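Local coordinates for ABC transporter, periplasmic substrate-binding protein (Vibrio cholerae O1 biovar eltor, PDB 1TWY) that probably captures phosphate in the periplasm of Vibrio cholerae and delivers it to an ABC-type membrane transporter, at residues Y157-L162 against V201-I206; I241-D246 against E254-L259. All blocks are in the same frame, centred on the assembly; numbering follows the deposited sequence.

Interaction 1: Y157-L162 against V201-I206; sequences YSFESL and VGFISI
Phe159 and Phe203 lie ring on ring, a buried offset stack that fastens helix 154-163 to strand 200-205 in one alpha/beta lobe of a two-lobed periplasmic binding protein. It is a worked example of how a single aromatic pair can carry a whole helix-to-sheet contact: the two phenylalanines account for all the surface the segments bury against each other. The planes are only 7° from parallel and the centroids are 4.1 Å apart, so the rings share faces with a modest slip.

Followed outward, the Phe159 side chain slides across its partner. CB already sits over the Phe203 face, 4.0 Å from the ring centroid and 12° off the normal, a CH-pi contact. CG of Phe159 comes next, also over the centre, 3.7 Å above the Phe203 plane. The ring then divides: Phe159 CD1 settles 3.8 Å from Phe203 CG, on the side nearer the strand backbone, whereas Phe159 CD2 meets Phe203 CE1 at 3.7 Å. Further out, Phe159 CE2 remains near Phe203 CE1, and Phe159 CZ is 4.0 Å from Phe203 CD1. The bond from CA to CB of Phe159 already points at the strand, and with CG opposite the backbone N (chi1 171°) the ring continues out over Phe203. Phe203 takes the more hindered torsion, its CG lodged between backbone N and carbonyl carbon.

Around the stack, Leu105 and Ile107 of strand 96-109 and Leu123 of helix 120-128 also touch Phe159. Tyr127 of helix 120-128 touches Phe203 and forms an edge-to-face pair with Phe159. The slip between the stacked rings is reciprocal: just as CG of Phe159 overlies the centre of Phe203, Phe203 CD1 hangs over the centre of the Phe159 ring, 3.6 Å above its plane.

Interaction 2: I241-D246 against E254-L259; sequences ILHYSD and EFIAFL
Ile256 presses the end of its side chain onto the face of the His243 ring, the tight centre of a contact between the end of strand 236-243 and helix 250-260. CD1 of Ile256 stands over the middle of the imidazole, 3.8 Å from its centroid and 12° off the normal, a clear CH-pi contact. The isoleucine meets the ring along its length: Ile256 CG1 lies 3.9 Å from His243 CD2, and Ile256 CG2 is 3.9 Å from His243 NE2. Both branches therefore reach the ring, CD1 over its centre and CG2 above the rim, near NE2 and CE1. With His243 CG between its own N and carbonyl carbon (chi1 70°), the second torsion, -58°, turns the ring's face to the isoleucine.

Packing slackens toward Ile241. Its CG2 touches the same Ile256 CD1 at 3.9 Å, the two isoleucines running past each other in opposite senses, and reaches Leu259 CD1 only at 4.2 Å. These apolar groups are nevertheless buried, since Ile79 of strand 79-82 and Phe98 of strand 96-109 touch both Ile241 and Ile256. Solvent begins round the helix at Glu254 and Ala257, while Phe258 is buried and meets Tyr49 of helix 36-52; Asp246, beyond the strand end, is also exposed and poorly ordered.

The short axes are 11.0 Å apart and run nearly antiparallel: the chain leaves the sheet at His243, turns, and comes back along it as a helix. This strand-turn-helix return lays helix 250-260 on the sheet, consistent with the layered alpha/beta architecture of periplasmic binding protein lobes.

How the interactions relate
Interactions 1 and 2 apply one principle, a helix sealed to a sheet by a few apolar or aromatic groups, in the two different lobes of the protein. Their centres are 29 Å apart and their nearest atoms about 13 Å, so they do not touch. What they share is the sheet: strand 96-109 supplies Leu105 and Ile107 to the first core and Phe98 and Leu100 to the second, and so runs from lobe to lobe. In relatives the ligand is held in the cleft between such lobes. The bound magnesium ion, at Gly164 and Thr166, lies about 12 Å from the Phe159 side chain.

Interaction 1: Y157-L162 against V201-I206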
loop_
_atom_site.group_PDB
_atom_site.type_symbol
_atom_site.label_atom_id
_atom_site.label_comp_id
_atom_site.label_asym_id
_atom_site.label_seq_id
_atom_site.Cartn_x
_atom_site.Cartn_y
_atom_site.Cartn_z
ATOM N N TYR A 157 -4.559 1.594 -6.062
ATOM C CA TYR A 157 -3.509 2.270 -6.796
ATOM C C TYR A 157 -2.211 1.475 -6.674
ATOM O O TYR A 157 -1.514 1.263 -7.658
ATOM C CB TYR A 157 -3.359 3.705 -6.225
ATOM C CG TYR A 157 -2.257 4.398 -6.915
ATOM C CD1 TYR A 157 -0.939 4.175 -6.483
ATOM C CD2 TYR A 157 -2.494 5.226 -7.997
ATOM C CE1 TYR A 157 0.104 4.748 -7.133
ATOM C CE2 TYR A 157 -1.409 5.844 -8.649
ATOM C CZ TYR A 157 -0.126 5.565 -8.199
ATOM O OH TYR A 157 0.997 6.129 -8.758
ATOM N N SER A 158 -1.855 1.041 -5.475
ATOM C CA SER A 158 -0.634 0.243 -5.247
ATOM C C SER A 158 -0.746 -1.093 -5.927
ATOM O O SER A 158 0.189 -1.496 -6.487
ATOM C CB SER A 158 -0.447 0.096 -3.783
ATOM O OG SER A 158 -0.250 1.369 -3.182
ATOM N N PHE A 159 -1.886 -1.745 -5.911
ATOM C CA PHE A 159 -1.996 -3.077 -6.583
ATOM C C PHE A 159 -1.727 -2.897 -8.115
ATOM O O PHE A 159 -0.971 -3.641 -8.706
ATOM C CB PHE A 159 -3.386 -3.630 -6.381
ATOM C CG PHE A 159 -3.716 -4.869 -7.182
ATOM C CD1 PHE A 159 -3.275 -6.086 -6.775
ATOM C CD2 PHE A 159 -4.469 -4.789 -8.400
ATOM C CE1 PHE A 159 -3.470 -7.235 -7.568
ATOM C CE2 PHE A 159 -4.748 -5.986 -9.116
ATOM C CZ PHE A 159 -4.200 -7.165 -8.652
ATOM N N GLU A 160 -2.354 -1.901 -8.641
ATOM C CA GLU A 160 -2.174 -1.619 -10.076
ATOM C C GLU A 160 -0.810 -1.155 -10.418
ATOM O O GLU A 160 -0.227 -1.665 -11.418
ATOM C CB GLU A 160 -3.241 -0.678 -10.645
ATOM C CG GLU A 160 -4.687 -1.150 -10.588
ATOM C CD GLU A 160 -5.658 -0.247 -11.223
ATOM O OE1 GLU A 160 -5.419 0.866 -11.614
ATOM O OE2 GLU A 160 -6.857 -0.624 -11.177
ATOM N N SER A 161 -0.183 -0.381 -9.549
ATOM C CA SER A 161 1.196 0.008 -9.809
ATOM C C SER A 161 2.167 -1.178 -9.743
ATOM O O SER A 161 2.978 -1.425 -10.676
ATOM C CB SER A 161 1.605 1.103 -8.824
ATOM O OG SER A 161 2.982 1.454 -8.961
ATOM N N LEU A 162 1.980 -2.031 -8.751
ATOM C CA LEU A 162 2.818 -3.212 -8.586
ATOM C C LEU A 162 2.669 -4.199 -9.777
ATOM O O LEU A 162 3.652 -4.824 -10.185
ATOM C CB LEU A 162 2.562 -3.926 -7.253
ATOM C CG LEU A 162 3.056 -3.225 -5.997
ATOM C CD1 LEU A 162 2.276 -3.659 -4.775
ATOM C CD2 LEU A 162 4.580 -3.539 -5.844
ATOM N N VAL A 201 -11.871 -13.489 -7.472
ATOM C CA VAL A 201 -10.541 -13.145 -7.023
ATOM C C VAL A 201 -10.480 -11.727 -6.716
ATOM O O VAL A 201 -11.134 -10.828 -7.333
ATOM C CB VAL A 201 -9.418 -13.445 -8.066
ATOM C CG1 VAL A 201 -9.653 -12.806 -9.396
ATOM C CG2 VAL A 201 -7.982 -13.266 -7.514
ATOM N N GLY A 202 -9.716 -11.455 -5.659
ATOM C CA GLY A 202 -9.545 -10.092 -5.261
ATOM C C GLY A 202 -8.246 -9.893 -4.491
ATOM O O GLY A 202 -7.407 -10.765 -4.452
ATOM N N PHE A 203 -8.079 -8.681 -3.984
ATOM C CA PHE A 203 -6.852 -8.263 -3.206
ATOM C C PHE A 203 -7.333 -7.512 -1.970
ATOM O O PHE A 203 -8.337 -6.772 -1.993
ATOM C CB PHE A 203 -5.858 -7.485 -4.017
ATOM C CG PHE A 203 -6.373 -6.271 -4.654
ATOM C CD1 PHE A 203 -6.981 -6.323 -5.903
ATOM C CD2 PHE A 203 -6.351 -5.056 -3.989
ATOM C CE1 PHE A 203 -7.554 -5.222 -6.478
ATOM C CE2 PHE A 203 -6.953 -3.926 -4.597
ATOM C CZ PHE A 203 -7.518 -4.033 -5.869
ATOM N N ILE A 204 -6.597 -7.651 -0.897
ATOM C CA ILE A 204 -6.867 -6.986 0.394
ATOM C C ILE A 204 -5.530 -6.707 1.062
ATOM O O ILE A 204 -4.490 -7.302 0.774
ATOM C CB ILE A 204 -7.666 -7.859 1.341
ATOM C CG1 ILE A 204 -7.000 -9.237 1.680
ATOM C CG2 ILE A 204 -9.136 -8.110 0.856
ATOM C CD1 ILE A 204 -7.902 -10.025 2.715
ATOM N N SER A 205 -5.531 -5.735 1.955
ATOM C CA SER A 205 -4.373 -5.524 2.824
ATOM C C SER A 205 -4.023 -6.822 3.583
ATOM O O SER A 205 -4.887 -7.555 4.049
ATOM C CB SER A 205 -4.691 -4.458 3.880
ATOM O OG SER A 205 -5.461 -3.352 3.368
ATOM N N ILE A 206 -2.717 -7.137 3.681
ATOM C CA ILE A 206 -2.309 -8.404 4.189
ATOM C C ILE A 206 -2.757 -8.635 5.635
ATOM O O ILE A 206 -3.155 -9.757 5.997
ATOM C CB ILE A 206 -0.760 -8.539 4.008
ATOM C CG1 ILE A 206 -0.357 -9.956 4.243
ATOM C CG2 ILE A 206 0.003 -7.523 4.976
ATOM C CD1 ILE A 206 0.982 -10.231 3.660
#

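Interaction 2: I241-D246 against E254-L259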
loop_
_atom_site.group_PDB
_atom_site.type_symbol
_atom_site.label_atom_id
_atom_site.label_comp_id
_atom_site.label_asym_id
_atom_site.label_seq_id
_atom_site.Cartn_x
_atom_site.Cartn_y
_atom_site.Cartn_z
ATOM N N ILE A 241 9.280 8.196 4.300
ATOM C CA ILE A 241 9.308 9.473 4.961
ATOM C C ILE A 241 10.459 10.298 4.294
ATOM O O ILE A 241 11.584 9.810 4.202
ATOM C CB ILE A 241 9.623 9.333 6.424
ATOM C CG1 ILE A 241 8.620 8.351 7.142
ATOM C CG2 ILE A 241 9.579 10.666 7.109
ATOM C CD1 ILE A 241 7.242 8.836 7.133
ATOM N N LEU A 242 10.074 11.481 3.835
ATOM C CA LEU A 242 10.950 12.403 3.077
ATOM C C LEU A 242 11.103 13.680 3.889
ATOM O O LEU A 242 10.169 14.246 4.415
ATOM C CB LEU A 242 10.344 12.757 1.730
ATOM C CG LEU A 242 10.234 11.743 0.610
ATOM C CD1 LEU A 242 9.490 10.590 0.960
ATOM C CD2 LEU A 242 9.457 12.392 -0.543
ATOM N N HIS A 243 12.335 14.220 3.909
ATOM C CA HIS A 243 12.599 15.478 4.644
ATOM C C HIS A 243 13.980 15.970 4.233
ATOM O O HIS A 243 14.693 15.247 3.594
ATOM C CB HIS A 243 12.519 15.321 6.151
ATOM C CG HIS A 243 13.637 14.535 6.730
ATOM N ND1 HIS A 243 13.912 13.236 6.353
ATOM C CD2 HIS A 243 14.589 14.885 7.631
ATOM C CE1 HIS A 243 14.970 12.806 7.021
ATOM N NE2 HIS A 243 15.396 13.784 7.801
ATOM N N TYR A 244 14.278 17.227 4.510
ATOM C CA TYR A 244 15.613 17.797 4.138
ATOM C C TYR A 244 16.561 17.685 5.316
ATOM O O TYR A 244 16.623 18.560 6.118
ATOM C CB TYR A 244 15.440 19.233 3.741
ATOM C CG TYR A 244 14.681 19.360 2.501
ATOM C CD1 TYR A 244 15.210 18.938 1.293
ATOM C CD2 TYR A 244 13.358 19.802 2.509
ATOM C CE1 TYR A 244 14.519 19.005 0.111
ATOM C CE2 TYR A 244 12.673 19.932 1.332
ATOM C CZ TYR A 244 13.225 19.518 0.134
ATOM O OH TYR A 244 12.698 19.540 -1.144
ATOM N N SER A 245 17.252 16.560 5.435
ATOM C CA SER A 245 17.946 16.214 6.710
ATOM C C SER A 245 18.843 17.365 7.197
ATOM O O SER A 245 18.908 17.682 8.411
ATOM C CB SER A 245 18.748 14.918 6.583
ATOM O OG SER A 245 20.015 15.136 5.962
ATOM N N ASP A 246 19.483 18.002 6.219
ATOM C CA ASP A 246 20.413 19.089 6.467
ATOM C C ASP A 246 19.636 20.364 6.858
ATOM O O ASP A 246 19.719 20.819 8.029
ATOM C CB ASP A 246 21.390 19.244 5.255
ATOM C CG ASP A 246 20.880 20.208 4.164
ATOM O OD1 ASP A 246 20.476 21.354 4.526
ATOM O OD2 ASP A 246 20.882 19.921 2.926
ATOM N N GLU A 254 13.741 16.198 15.740
ATOM C CA GLU A 254 13.221 15.477 16.857
ATOM C C GLU A 254 12.028 14.528 16.502
ATOM O O GLU A 254 11.962 13.407 17.004
ATOM C CB GLU A 254 12.840 16.470 17.954
ATOM C CG GLU A 254 12.515 15.854 19.276
ATOM C CD GLU A 254 12.436 16.891 20.427
ATOM O OE1 GLU A 254 12.797 18.095 20.252
ATOM O OE2 GLU A 254 12.005 16.491 21.521
ATOM N N PHE A 255 11.129 14.981 15.655
ATOM C CA PHE A 255 10.046 14.080 15.233
ATOM C C PHE A 255 10.600 12.918 14.361
ATOM O O PHE A 255 10.188 11.716 14.532
ATOM C CB PHE A 255 8.944 14.841 14.489
ATOM C CG PHE A 255 7.745 14.015 14.262
ATOM C CD1 PHE A 255 7.017 13.509 15.332
ATOM C CD2 PHE A 255 7.335 13.690 12.971
ATOM C CE1 PHE A 255 5.940 12.743 15.144
ATOM C CE2 PHE A 255 6.232 12.881 12.763
ATOM C CZ PHE A 255 5.527 12.425 13.804
ATOM N N ILE A 256 11.498 13.224 13.461
ATOM C CA ILE A 256 12.155 12.189 12.641
ATOM C C ILE A 256 12.867 11.137 13.497
ATOM O O ILE A 256 12.646 9.889 13.349
ATOM C CB ILE A 256 13.128 12.822 11.628
ATOM C CG1 ILE A 256 12.387 13.728 10.642
ATOM C CG2 ILE A 256 13.913 11.753 10.845
ATOM C CD1 ILE A 256 11.665 12.958 9.522
ATOM N N ALA A 257 13.658 11.587 14.481
ATOM C CA ALA A 257 14.163 10.638 15.466
ATOM C C ALA A 257 13.176 9.696 16.163
ATOM O O ALA A 257 13.410 8.483 16.289
ATOM C CB ALA A 257 14.989 11.401 16.622
ATOM N N PHE A 258 12.107 10.272 16.630
ATOM C CA PHE A 258 11.032 9.489 17.205
ATOM C C PHE A 258 10.489 8.403 16.215
ATOM O O PHE A 258 10.163 7.305 16.598
ATOM C CB PHE A 258 9.890 10.410 17.600
ATOM C CG PHE A 258 8.610 9.699 17.884
ATOM C CD1 PHE A 258 8.445 8.985 19.005
ATOM C CD2 PHE A 258 7.529 9.752 16.932
ATOM C CE1 PHE A 258 7.278 8.336 19.255
ATOM C CE2 PHE A 258 6.354 9.118 17.192
ATOM C CZ PHE A 258 6.195 8.440 18.347
ATOM N N LEU A 259 10.404 8.751 14.915
ATOM C CA LEU A 259 9.878 7.837 13.930
ATOM C C LEU A 259 10.779 6.652 13.749
ATOM O O LEU A 259 10.367 5.596 13.343
ATOM C CB LEU A 259 9.583 8.502 12.563
ATOM C CG LEU A 259 8.484 9.523 12.526
ATOM C CD1 LEU A 259 8.380 10.157 11.118
ATOM C CD2 LEU A 259 7.186 8.881 12.924
#